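Glyoxalase family protein (Listeria monocytogenes, PDB 2P7O) confers resistance to fosfomycin as the manganese-dependent hydrolase FosX, which very probably inactivates the antibiotic by catalysing its hydration. Local coordinates at residues H69-I74 with L116-A121; G90-P95 with Y108-D113; G104-F109 with E125-R130. All coordinates share one frame; numbering follows the deposited sequence.

How the contacts relate
Each of the three contacts draws on the four-stranded mixed sheet in the C-terminal half of the chain, whose order is 69-73, 116-120, 106-110, 93-94. Starting from the N terminus, strand 69-73 is reached first; contact 1 later pairs it with 116-120, closing a long loop that includes helix 79-89. Nested inside that loop lies contact 2, the hairpin of 90-95 with 108-113, which closes the short loop between its strands. Contact 3 begins on the same strand, 106-110, and crosses contact 1; it closes the loop containing strand 116-120 and ties 125-130 back onto the sheet. Contacts 1 and 3 share the manganese ion and water 1, while contacts 2 and 3 share Tyr108 and Phe109.

Contact 1. Residues H69-I74 with L116-A121; sequences HIAFQI and LFELHA. With MN (manganese (II) ion), chain C.
His69 and Glu118 reach one manganese ion by different torsions. The His69 ring sits between its backbone N and carbonyl carbon (chi1 57°), whereas Glu118 sends CG anti to its backbone N (chi1 174°) and stays extended to the carboxylate. Both side chains rise from the same face of the sheet, and ring and carboxylate planes stand 54° apart. His69 NE2 binds the metal at 2.1 Å and Glu118 OE1 does so at the same length; the two donor atoms approach each other only as fellow ligands. Glu126, water 1 and His7 of the second subunit complete the site, placing it between the two subunits of this vicinal oxygen chelate protein.

Beneath the metal the strands 69-73 and 116-120 run parallel. Phe72 N donates to Glu118 O at 2.9 Å, His120 N returns a bond of 2.8 Å to Phe72 O, and Ile74 N continues the ladder to His120 O. On the ligand face, Ala71 CB lies against the Glu118 carboxylate, and the His69 CB rests beside Leu116 CG. The other face is apolar: Ile70 CD1 touches Phe117 CE2 at 4.1 Å, and Phe72 CB meets Leu119 CD2. Past the end of the ladder the Ile74 side chain crosses that of Leu119 at about a right angle, Ile74 CD1 lying 3.8 Å from Leu119 CB.

Glu118 OE2, the oxygen not bound to manganese, is hydrogen-bonded to water 1 and Ser106, and weakly to His120 ND1; His120 NE2 bonds to Thr123 O. His69 ND1 is held by Tyr67 O. The carboxylate therefore has one oxygen on the metal and the other in a polar second shell, which should limit its rotation and probably orients the metal-bound water.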
loop_
_atom_site.group_PDB
_atom_site.type_symbol
_atom_site.label_atom_id
_atom_site.label_comp_id
_atom_site.label_asym_id
_atom_site.label_seq_id
_atom_site.Cartn_x
_atom_site.Cartn_y
_atom_site.Cartn_z
ATOM N N HIS A 69 -0.508 1.568 6.487
ATOM C CA HIS A 69 0.662 0.703 6.439
ATOM C C HIS A 69 0.389 -0.505 5.544
ATOM O O HIS A 69 -0.759 -0.982 5.411
ATOM C CB HIS A 69 1.048 0.168 7.814
ATOM C CG HIS A 69 0.013 -0.604 8.584
ATOM N ND1 HIS A 69 -0.962 0.014 9.343
ATOM C CD2 HIS A 69 -0.192 -1.934 8.754
ATOM C CE1 HIS A 69 -1.732 -0.929 9.935
ATOM N NE2 HIS A 69 -1.272 -2.121 9.580
ATOM N N ILE A 70 1.517 -1.044 5.097
ATOM C CA ILE A 70 1.515 -2.306 4.310
ATOM C C ILE A 70 2.021 -3.373 5.268
ATOM O O ILE A 70 3.043 -3.164 5.912
ATOM C CB ILE A 70 2.451 -2.179 3.110
ATOM C CG1 ILE A 70 2.028 -1.034 2.167
ATOM C CG2 ILE A 70 2.540 -3.513 2.360
ATOM C CD1 ILE A 70 3.137 -0.643 1.183
ATOM N N ALA A 71 1.341 -4.491 5.323
ATOM C CA ALA A 71 1.722 -5.564 6.274
ATOM C C ALA A 71 2.070 -6.810 5.453
ATOM O O ALA A 71 1.272 -7.247 4.590
ATOM C CB ALA A 71 0.519 -5.839 7.184
ATOM N N PHE A 72 3.214 -7.429 5.683
ATOM C CA PHE A 72 3.567 -8.702 5.083
ATOM C C PHE A 72 3.441 -9.830 6.117
ATOM O O PHE A 72 3.633 -9.582 7.296
ATOM C CB PHE A 72 5.043 -8.693 4.615
ATOM C CG PHE A 72 5.185 -7.833 3.353
ATOM C CD1 PHE A 72 5.653 -6.535 3.428
ATOM C CD2 PHE A 72 4.911 -8.381 2.111
ATOM C CE1 PHE A 72 5.833 -5.816 2.251
ATOM C CE2 PHE A 72 4.974 -7.634 0.953
ATOM C CZ PHE A 72 5.475 -6.340 1.017
ATOM N N GLN A 73 3.140 -11.024 5.579
ATOM C CA GLN A 73 2.967 -12.196 6.393
ATOM C C GLN A 73 4.287 -12.908 6.729
ATOM O O GLN A 73 5.091 -13.256 5.836
ATOM C CB GLN A 73 2.024 -13.202 5.686
ATOM C CG GLN A 73 1.410 -14.200 6.685
ATOM C CD GLN A 73 0.252 -14.988 6.077
ATOM O OE1 GLN A 73 0.159 -16.170 6.421
ATOM N NE2 GLN A 73 -0.606 -14.447 5.184
ATOM N N ILE A 74 4.478 -13.189 8.042
ATOM C CA ILE A 74 5.617 -14.042 8.441
ATOM C C ILE A 74 5.088 -15.056 9.446
ATOM O O ILE A 74 3.928 -14.979 9.905
ATOM C CB ILE A 74 6.798 -13.282 9.081
ATOM C CG1 ILE A 74 6.329 -12.423 10.281
ATOM C CG2 ILE A 74 7.421 -12.360 8.028
ATOM C CD1 ILE A 74 7.490 -11.899 11.113
ATOM N N LEU A 116 5.061 3.514 7.202
ATOM C CA LEU A 116 4.855 2.445 8.180
ATOM C C LEU A 116 4.682 1.078 7.513
ATOM O O LEU A 116 3.948 0.897 6.539
ATOM C CB LEU A 116 3.623 2.809 8.992
ATOM C CG LEU A 116 3.367 1.863 10.182
ATOM C CD1 LEU A 116 4.533 1.875 11.171
ATOM C CD2 LEU A 116 2.104 2.364 10.854
ATOM N N PHE A 117 5.429 0.116 8.070
ATOM C CA PHE A 117 5.344 -1.261 7.584
ATOM C C PHE A 117 5.080 -2.151 8.794
ATOM O O PHE A 117 5.316 -1.784 9.955
ATOM C CB PHE A 117 6.710 -1.718 7.045
ATOM C CG PHE A 117 6.978 -1.196 5.635
ATOM C CD1 PHE A 117 7.774 -0.074 5.422
ATOM C CD2 PHE A 117 6.426 -1.818 4.529
ATOM C CE1 PHE A 117 8.029 0.426 4.141
ATOM C CE2 PHE A 117 6.654 -1.356 3.234
ATOM C CZ PHE A 117 7.485 -0.241 3.042
ATOM N N GLU A 118 4.556 -3.324 8.516
ATOM C CA GLU A 118 4.254 -4.296 9.551
ATOM C C GLU A 118 4.669 -5.673 9.024
ATOM O O GLU A 118 4.401 -6.033 7.888
ATOM C CB GLU A 118 2.769 -4.232 9.902
ATOM C CG GLU A 118 2.256 -5.282 10.882
ATOM C CD GLU A 118 0.759 -5.274 11.120
ATOM O OE1 GLU A 118 0.045 -4.524 10.392
ATOM O OE2 GLU A 118 0.303 -6.024 12.026
ATOM N N LEU A 119 5.311 -6.445 9.902
ATOM C CA LEU A 119 5.414 -7.894 9.730
ATOM C C LEU A 119 4.446 -8.588 10.695
ATOM O O LEU A 119 4.472 -8.357 11.911
ATOM C CB LEU A 119 6.884 -8.251 10.044
ATOM C CG LEU A 119 7.831 -7.731 8.945
ATOM C CD1 LEU A 119 9.256 -8.094 9.357
ATOM C CD2 LEU A 119 7.531 -8.263 7.558
ATOM N N HIS A 120 3.499 -9.302 10.119
ATOM C CA HIS A 120 2.350 -9.766 10.886
ATOM C C HIS A 120 2.438 -11.286 10.936
ATOM O O HIS A 120 2.408 -11.903 9.867
ATOM C CB HIS A 120 1.090 -9.258 10.161
ATOM C CG HIS A 120 -0.213 -9.746 10.745
ATOM N ND1 HIS A 120 -1.165 -8.893 11.287
ATOM C CD2 HIS A 120 -0.810 -10.973 10.735
ATOM C CE1 HIS A 120 -2.205 -9.599 11.682
ATOM N NE2 HIS A 120 -1.998 -10.881 11.384
ATOM N N ALA A 121 2.524 -11.873 12.114
ATOM C CA ALA A 121 2.307 -13.330 12.218
ATOM C C ALA A 121 0.936 -13.605 12.834
ATOM O O ALA A 121 0.353 -12.790 13.567
ATOM C CB ALA A 121 3.351 -13.924 13.157
HETATM MN MN MN C . -2.030 -3.955 10.320
HETATM O O HOH W 1 -2.220 -5.408 11.952
#

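Contact 2. Residues G90-P95 with Y108-D113; sequences GVEMKP and YFYDFD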
loop_
_atom_site.group_PDB
_atom_site.type_symbol
_atom_site.label_atom_id
_atom_site.label_comp_id
_atom_site.label_asym_id
_atom_site.label_seq_id
_atom_site.Cartn_x
_atom_site.Cartn_y
_atom_site.Cartn_z
ATOM N N GLY A 90 18.617 -0.073 12.241
ATOM C CA GLY A 90 18.617 1.230 12.917
ATOM C C GLY A 90 17.311 1.987 12.715
ATOM O O GLY A 90 17.124 3.040 13.382
ATOM N N VAL A 91 16.405 1.495 11.865
ATOM C CA VAL A 91 15.131 2.186 11.653
ATOM C C VAL A 91 14.248 2.307 12.886
ATOM O O VAL A 91 14.435 1.610 13.876
ATOM C CB VAL A 91 14.311 1.578 10.493
ATOM C CG1 VAL A 91 15.123 1.740 9.215
ATOM C CG2 VAL A 91 14.001 0.113 10.799
ATOM N N GLU A 92 13.324 3.294 12.825
ATOM C CA GLU A 92 12.496 3.509 14.024
ATOM C C GLU A 92 11.555 2.305 14.092
ATOM O O GLU A 92 10.967 1.891 13.089
ATOM C CB GLU A 92 11.719 4.801 13.804
ATOM C CG GLU A 92 10.523 4.944 14.712
ATOM C CD GLU A 92 9.926 6.325 14.761
ATOM O OE1 GLU A 92 10.697 7.299 14.572
ATOM O OE2 GLU A 92 8.723 6.412 15.088
ATOM N N MET A 93 11.385 1.764 15.299
ATOM C CA MET A 93 10.513 0.620 15.477
ATOM C C MET A 93 9.617 0.866 16.695
ATOM O O MET A 93 10.175 1.324 17.697
ATOM C CB MET A 93 11.351 -0.640 15.749
ATOM C CG MET A 93 10.452 -1.784 16.157
ATOM S SD MET A 93 11.292 -3.208 16.869
ATOM C CE MET A 93 11.632 -4.094 15.340
ATOM N N LYS A 94 8.349 0.533 16.551
ATOM C CA LYS A 94 7.406 0.563 17.673
ATOM C C LYS A 94 7.560 -0.751 18.459
ATOM O O LYS A 94 7.049 -1.776 17.978
ATOM C CB LYS A 94 5.964 0.763 17.179
ATOM C CG LYS A 94 5.894 1.896 16.136
ATOM C CD LYS A 94 4.508 2.522 16.090
ATOM C CE LYS A 94 4.508 3.858 16.832
ATOM N NZ LYS A 94 4.361 4.994 15.878
ATOM N N PRO A 95 8.261 -0.723 19.581
ATOM C CA PRO A 95 8.623 -1.899 20.375
ATOM C C PRO A 95 7.443 -2.755 20.834
ATOM O O PRO A 95 6.431 -2.266 21.316
ATOM C CB PRO A 95 9.384 -1.367 21.582
ATOM C CG PRO A 95 9.705 0.062 21.299
ATOM C CD PRO A 95 8.821 0.535 20.167
ATOM N N TYR A 108 5.917 -3.482 14.012
ATOM C CA TYR A 108 5.618 -2.261 13.280
ATOM C C TYR A 108 6.853 -1.382 13.291
ATOM O O TYR A 108 7.432 -1.184 14.372
ATOM C CB TYR A 108 4.511 -1.534 14.050
ATOM C CG TYR A 108 3.122 -2.069 13.831
ATOM C CD1 TYR A 108 2.565 -2.970 14.716
ATOM C CD2 TYR A 108 2.352 -1.637 12.759
ATOM C CE1 TYR A 108 1.288 -3.467 14.541
ATOM C CE2 TYR A 108 1.051 -2.117 12.596
ATOM C CZ TYR A 108 0.519 -3.022 13.503
ATOM O OH TYR A 108 -0.778 -3.500 13.314
ATOM N N PHE A 109 7.242 -0.915 12.113
ATOM C CA PHE A 109 8.501 -0.198 11.970
ATOM C C PHE A 109 8.450 0.675 10.722
ATOM O O PHE A 109 7.594 0.525 9.828
ATOM C CB PHE A 109 9.696 -1.177 11.902
ATOM C CG PHE A 109 9.572 -2.178 10.754
ATOM C CD1 PHE A 109 10.313 -2.101 9.588
ATOM C CD2 PHE A 109 8.695 -3.227 10.890
ATOM C CE1 PHE A 109 10.176 -3.027 8.567
ATOM C CE2 PHE A 109 8.546 -4.202 9.917
ATOM C CZ PHE A 109 9.309 -4.118 8.776
ATOM N N TYR A 110 9.277 1.700 10.637
ATOM C CA TYR A 110 9.206 2.623 9.500
ATOM C C TYR A 110 10.383 2.383 8.572
ATOM O O TYR A 110 11.315 1.718 9.019
ATOM C CB TYR A 110 9.370 4.104 9.979
ATOM C CG TYR A 110 8.239 4.469 10.904
ATOM C CD1 TYR A 110 8.330 4.078 12.251
ATOM C CD2 TYR A 110 7.090 5.102 10.437
ATOM C CE1 TYR A 110 7.295 4.386 13.118
ATOM C CE2 TYR A 110 6.045 5.387 11.336
ATOM C CZ TYR A 110 6.161 5.010 12.641
ATOM O OH TYR A 110 5.159 5.311 13.532
ATOM N N ASP A 111 10.310 2.920 7.347
ATOM C CA ASP A 111 11.522 2.852 6.510
ATOM C C ASP A 111 12.340 4.121 6.743
ATOM O O ASP A 111 12.301 4.653 7.861
ATOM C CB ASP A 111 11.244 2.642 5.028
ATOM C CG ASP A 111 10.325 3.696 4.417
ATOM O OD1 ASP A 111 10.082 3.601 3.170
ATOM O OD2 ASP A 111 9.903 4.601 5.141
ATOM N N PHE A 112 13.007 4.601 5.711
ATOM C CA PHE A 112 13.780 5.843 5.881
ATOM C C PHE A 112 12.977 7.037 5.381
ATOM O O PHE A 112 13.528 8.136 5.335
ATOM C CB PHE A 112 15.076 5.730 5.065
ATOM C CG PHE A 112 16.025 4.642 5.557
ATOM C CD1 PHE A 112 16.343 3.507 4.827
ATOM C CD2 PHE A 112 16.632 4.773 6.801
ATOM C CE1 PHE A 112 17.210 2.551 5.316
ATOM C CE2 PHE A 112 17.495 3.810 7.299
ATOM C CZ PHE A 112 17.824 2.699 6.545
ATOM N N ASP A 113 11.701 6.831 5.033
ATOM C CA ASP A 113 10.927 7.925 4.408
ATOM C C ASP A 113 9.527 8.003 5.019
ATOM O O ASP A 113 8.555 8.330 4.287
ATOM C CB ASP A 113 10.812 7.618 2.894
ATOM C CG ASP A 113 12.199 7.723 2.263
ATOM O OD1 ASP A 113 12.643 8.854 1.945
ATOM O OD2 ASP A 113 12.900 6.690 2.117
HETATM O O HOH W 2 13.165 4.996 10.342
#
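Val91, Glu92, Met93 and Lys94 run along strand 106-110 and its continuation as one arm of an antiparallel beta hairpin at the edge of the C-terminal sheet. Two backbone bonds hold the arms: Tyr110 N to Glu92 O at 3.0 Å, and Lys94 N to Tyr108 O at 2.9 Å. Between them Met93 and Phe109 form a non-hydrogen-bonded pair, their CB atoms 4.2 Å apart on the face covered by helix 79-89.

The Tyr110 side chain lies beside the opposite arm. Its CG stands anti to the carbonyl carbon (chi1 -62°), while Glu92 sends CG anti to the backbone N (chi1 162°), and the two side chains consequently run alongside each other in the same direction. Glu92 CG packs on Tyr110 CD1 at 3.4 Å, and the carboxylate plane is turned 70° from the ring. The carboxylate's OE1 pairs with Arg65, which also makes a cation-pi contact with the Tyr110 ring, so that one arginine spans both side chains. Lys94 takes a bent course, folded at chi3 and chi4, which brings its ammonium group to the edge of the same ring, near the ring plane; the modelled 2.5 Å between Lys94 NZ and Tyr110 OH is too short to be taken literally.

Val91 points toward the other arm where the strand pairing gives out. Its CB lies 3.3 Å from Tyr110 O, a carbonyl buried here without a polar partner, and CG1 makes a CH-pi contact over the face of Phe112, 4.1 Å from the ring centroid. Beyond the last direct backbone bond, water 2 continues the connection between the arms: it accepts from Glu92 N and donates to Asp111 O at 2.6 Å.

Contact 3. Residues G104-F109 with E125-R130; sequences GRSIYF and EERLKR. With MN (manganese (II) ion), chain C.
Arg130 grips Gly104 O end-on with both terminal nitrogens, NH1 at 2.7 Å and NH2 at 2.9 Å, where the C-terminal segment folds back over the sheet beside the manganese site of this vicinal oxygen chelate fold. The carbonyl oxygen lies close to the guanidinium plane. Arg127, extended from CG to NE, donates through NH1 to Ser106 OG at 2.7 Å, with the hydroxyl tilted from its guanidinium plane; the same nitrogen also bonds to Ala121 O. Glu125 OE2 links the two arginines in a salt-bridge network, receiving NE and NH2 of Arg127 side-on and NH2 of Arg130 at a longer distance.

Closer to the metal, Tyr108 OH donates to Glu126 OE2 at 2.9 Å, arriving from above the carboxylate plane. Leu128 N reaches this oxygen from the same face, while Glu126 OE1 binds manganese at 2.1 Å and is hydrogen-bonded to Thr9 of the second subunit. A bend at chi2 (39°) turns the glutamate tip back toward the tyrosine, although its CB points away from the strand. The phenol and the neighbouring backbone are thus placed to hold this first-shell ligand.

Around these bonds the groups also pack: Gly104 O lies over the centre of one face of the Arg127 guanidinium, whose plane stands 73° from the Tyr108 ring, and Arg127 CB meets that ring at its edge, 3.4 Å from Tyr108 OH. Metal-bound water 1 stitches the two segments together, accepting from Arg127 N and lying 2.8 Å from Tyr108 OH.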
loop_
_atom_site.group_PDB
_atom_site.type_symbol
_atom_site.label_atom_id
_atom_site.label_comp_id
_atom_site.label_asym_id
_atom_site.label_seq_id
_atom_site.Cartn_x
_atom_site.Cartn_y
_atom_site.Cartn_z
ATOM N N GLY A 104 -1.354 -13.228 18.481
ATOM C CA GLY A 104 -0.296 -13.264 17.488
ATOM C C GLY A 104 0.454 -11.941 17.578
ATOM O O GLY A 104 -0.009 -10.922 18.096
ATOM N N ARG A 105 1.678 -12.013 17.101
ATOM C CA ARG A 105 2.631 -10.904 17.156
ATOM C C ARG A 105 2.785 -10.229 15.802
ATOM O O ARG A 105 2.708 -10.832 14.741
ATOM C CB ARG A 105 3.994 -11.515 17.566
ATOM C CG ARG A 105 3.859 -12.326 18.877
ATOM C CD ARG A 105 5.200 -13.022 19.138
ATOM N NE ARG A 105 6.202 -12.003 19.537
ATOM C CZ ARG A 105 7.478 -12.267 19.726
ATOM N NH1 ARG A 105 7.941 -13.491 19.456
ATOM N NH2 ARG A 105 8.290 -11.267 20.107
ATOM N N SER A 106 2.899 -8.909 15.895
ATOM C CA SER A 106 3.291 -8.034 14.807
ATOM C C SER A 106 4.476 -7.169 15.255
ATOM O O SER A 106 4.602 -6.768 16.429
ATOM C CB SER A 106 2.081 -7.175 14.382
ATOM O OG SER A 106 1.174 -7.984 13.647
ATOM N N ILE A 107 5.265 -6.861 14.225
ATOM C CA ILE A 107 6.293 -5.846 14.307
ATOM C C ILE A 107 5.967 -4.655 13.396
ATOM O O ILE A 107 5.732 -4.769 12.191
ATOM C CB ILE A 107 7.635 -6.419 13.835
ATOM C CG1 ILE A 107 7.880 -7.855 14.317
ATOM C CG2 ILE A 107 8.752 -5.481 14.205
ATOM C CD1 ILE A 107 9.069 -8.496 13.571
ATOM N N TYR A 108 5.917 -3.482 14.012
ATOM C CA TYR A 108 5.618 -2.261 13.280
ATOM C C TYR A 108 6.853 -1.382 13.291
ATOM O O TYR A 108 7.432 -1.184 14.372
ATOM C CB TYR A 108 4.511 -1.534 14.050
ATOM C CG TYR A 108 3.122 -2.069 13.831
ATOM C CD1 TYR A 108 2.565 -2.970 14.716
ATOM C CD2 TYR A 108 2.352 -1.637 12.759
ATOM C CE1 TYR A 108 1.288 -3.467 14.541
ATOM C CE2 TYR A 108 1.051 -2.117 12.596
ATOM C CZ TYR A 108 0.519 -3.022 13.503
ATOM O OH TYR A 108 -0.778 -3.500 13.314
ATOM N N PHE A 109 7.242 -0.915 12.113
ATOM C CA PHE A 109 8.501 -0.198 11.970
ATOM C C PHE A 109 8.450 0.675 10.722
ATOM O O PHE A 109 7.594 0.525 9.828
ATOM C CB PHE A 109 9.696 -1.177 11.902
ATOM C CG PHE A 109 9.572 -2.178 10.754
ATOM C CD1 PHE A 109 10.313 -2.101 9.588
ATOM C CD2 PHE A 109 8.695 -3.227 10.890
ATOM C CE1 PHE A 109 10.176 -3.027 8.567
ATOM C CE2 PHE A 109 8.546 -4.202 9.917
ATOM C CZ PHE A 109 9.309 -4.118 8.776
ATOM N N GLU A 125 -5.821 -9.554 11.721
ATOM C CA GLU A 125 -6.563 -8.495 12.413
ATOM C C GLU A 125 -5.668 -7.251 12.332
ATOM O O GLU A 125 -4.462 -7.414 12.067
ATOM C CB GLU A 125 -6.777 -8.943 13.872
ATOM C CG GLU A 125 -5.412 -9.213 14.507
ATOM C CD GLU A 125 -5.548 -9.965 15.836
ATOM O OE1 GLU A 125 -6.694 -10.076 16.340
ATOM O OE2 GLU A 125 -4.517 -10.494 16.323
ATOM N N GLU A 126 -6.239 -6.073 12.627
ATOM C CA GLU A 126 -5.387 -4.885 12.682
ATOM C C GLU A 126 -5.005 -4.686 14.149
ATOM O O GLU A 126 -5.873 -4.647 15.022
ATOM C CB GLU A 126 -6.251 -3.727 12.171
ATOM C CG GLU A 126 -5.535 -2.378 12.145
ATOM C CD GLU A 126 -4.085 -2.561 11.688
ATOM O OE1 GLU A 126 -3.891 -3.104 10.602
ATOM O OE2 GLU A 126 -3.121 -2.147 12.403
ATOM N N ARG A 127 -3.723 -4.486 14.367
ATOM C CA ARG A 127 -3.177 -4.476 15.720
ATOM C C ARG A 127 -2.720 -3.110 16.212
ATOM O O ARG A 127 -2.100 -2.987 17.263
ATOM C CB ARG A 127 -2.090 -5.564 15.738
ATOM C CG ARG A 127 -2.714 -6.936 15.444
ATOM C CD ARG A 127 -1.628 -8.031 15.438
ATOM N NE ARG A 127 -2.136 -9.384 15.280
ATOM C CZ ARG A 127 -1.391 -10.406 14.840
ATOM N NH1 ARG A 127 -0.098 -10.246 14.515
ATOM N NH2 ARG A 127 -1.968 -11.620 14.786
ATOM N N LEU A 128 -3.023 -2.028 15.508
ATOM C CA LEU A 128 -2.597 -0.686 15.922
ATOM C C LEU A 128 -3.048 -0.361 17.347
ATOM O O LEU A 128 -2.345 0.385 18.042
ATOM C CB LEU A 128 -3.145 0.452 15.041
ATOM C CG LEU A 128 -2.960 1.887 15.540
ATOM C CD1 LEU A 128 -1.606 2.443 15.116
ATOM C CD2 LEU A 128 -4.036 2.881 15.096
ATOM N N LYS A 129 -4.230 -0.844 17.705
ATOM C CA LYS A 129 -4.773 -0.416 19.016
ATOM C C LYS A 129 -3.867 -0.862 20.165
ATOM O O LYS A 129 -3.932 -0.334 21.262
ATOM C CB LYS A 129 -6.156 -1.030 19.227
ATOM C CG LYS A 129 -6.151 -2.550 19.161
ATOM C CD LYS A 129 -7.531 -3.147 19.445
ATOM C CE LYS A 129 -7.604 -4.554 18.873
ATOM N NZ LYS A 129 -8.481 -4.577 17.663
ATOM N N ARG A 130 -3.045 -1.891 19.921
ATOM C CA ARG A 130 -2.161 -2.397 20.939
ATOM C C ARG A 130 -1.129 -1.365 21.399
ATOM O O ARG A 130 -0.525 -1.582 22.449
ATOM C CB ARG A 130 -1.372 -3.585 20.381
ATOM C CG ARG A 130 -2.314 -4.776 20.122
ATOM C CD ARG A 130 -1.368 -5.966 19.807
ATOM N NE ARG A 130 -2.145 -7.158 19.443
ATOM C CZ ARG A 130 -1.598 -8.226 18.880
ATOM N NH1 ARG A 130 -0.272 -8.258 18.631
ATOM N NH2 ARG A 130 -2.355 -9.280 18.565
HETATM MN MN MN C . -2.030 -3.955 10.320
HETATM O O HOH W 3 -3.983 -12.795 17.784
HETATM O O HOH W 4 2.143 -6.795 18.381
HETATM O O HOH W 1 -2.220 -5.408 11.952
#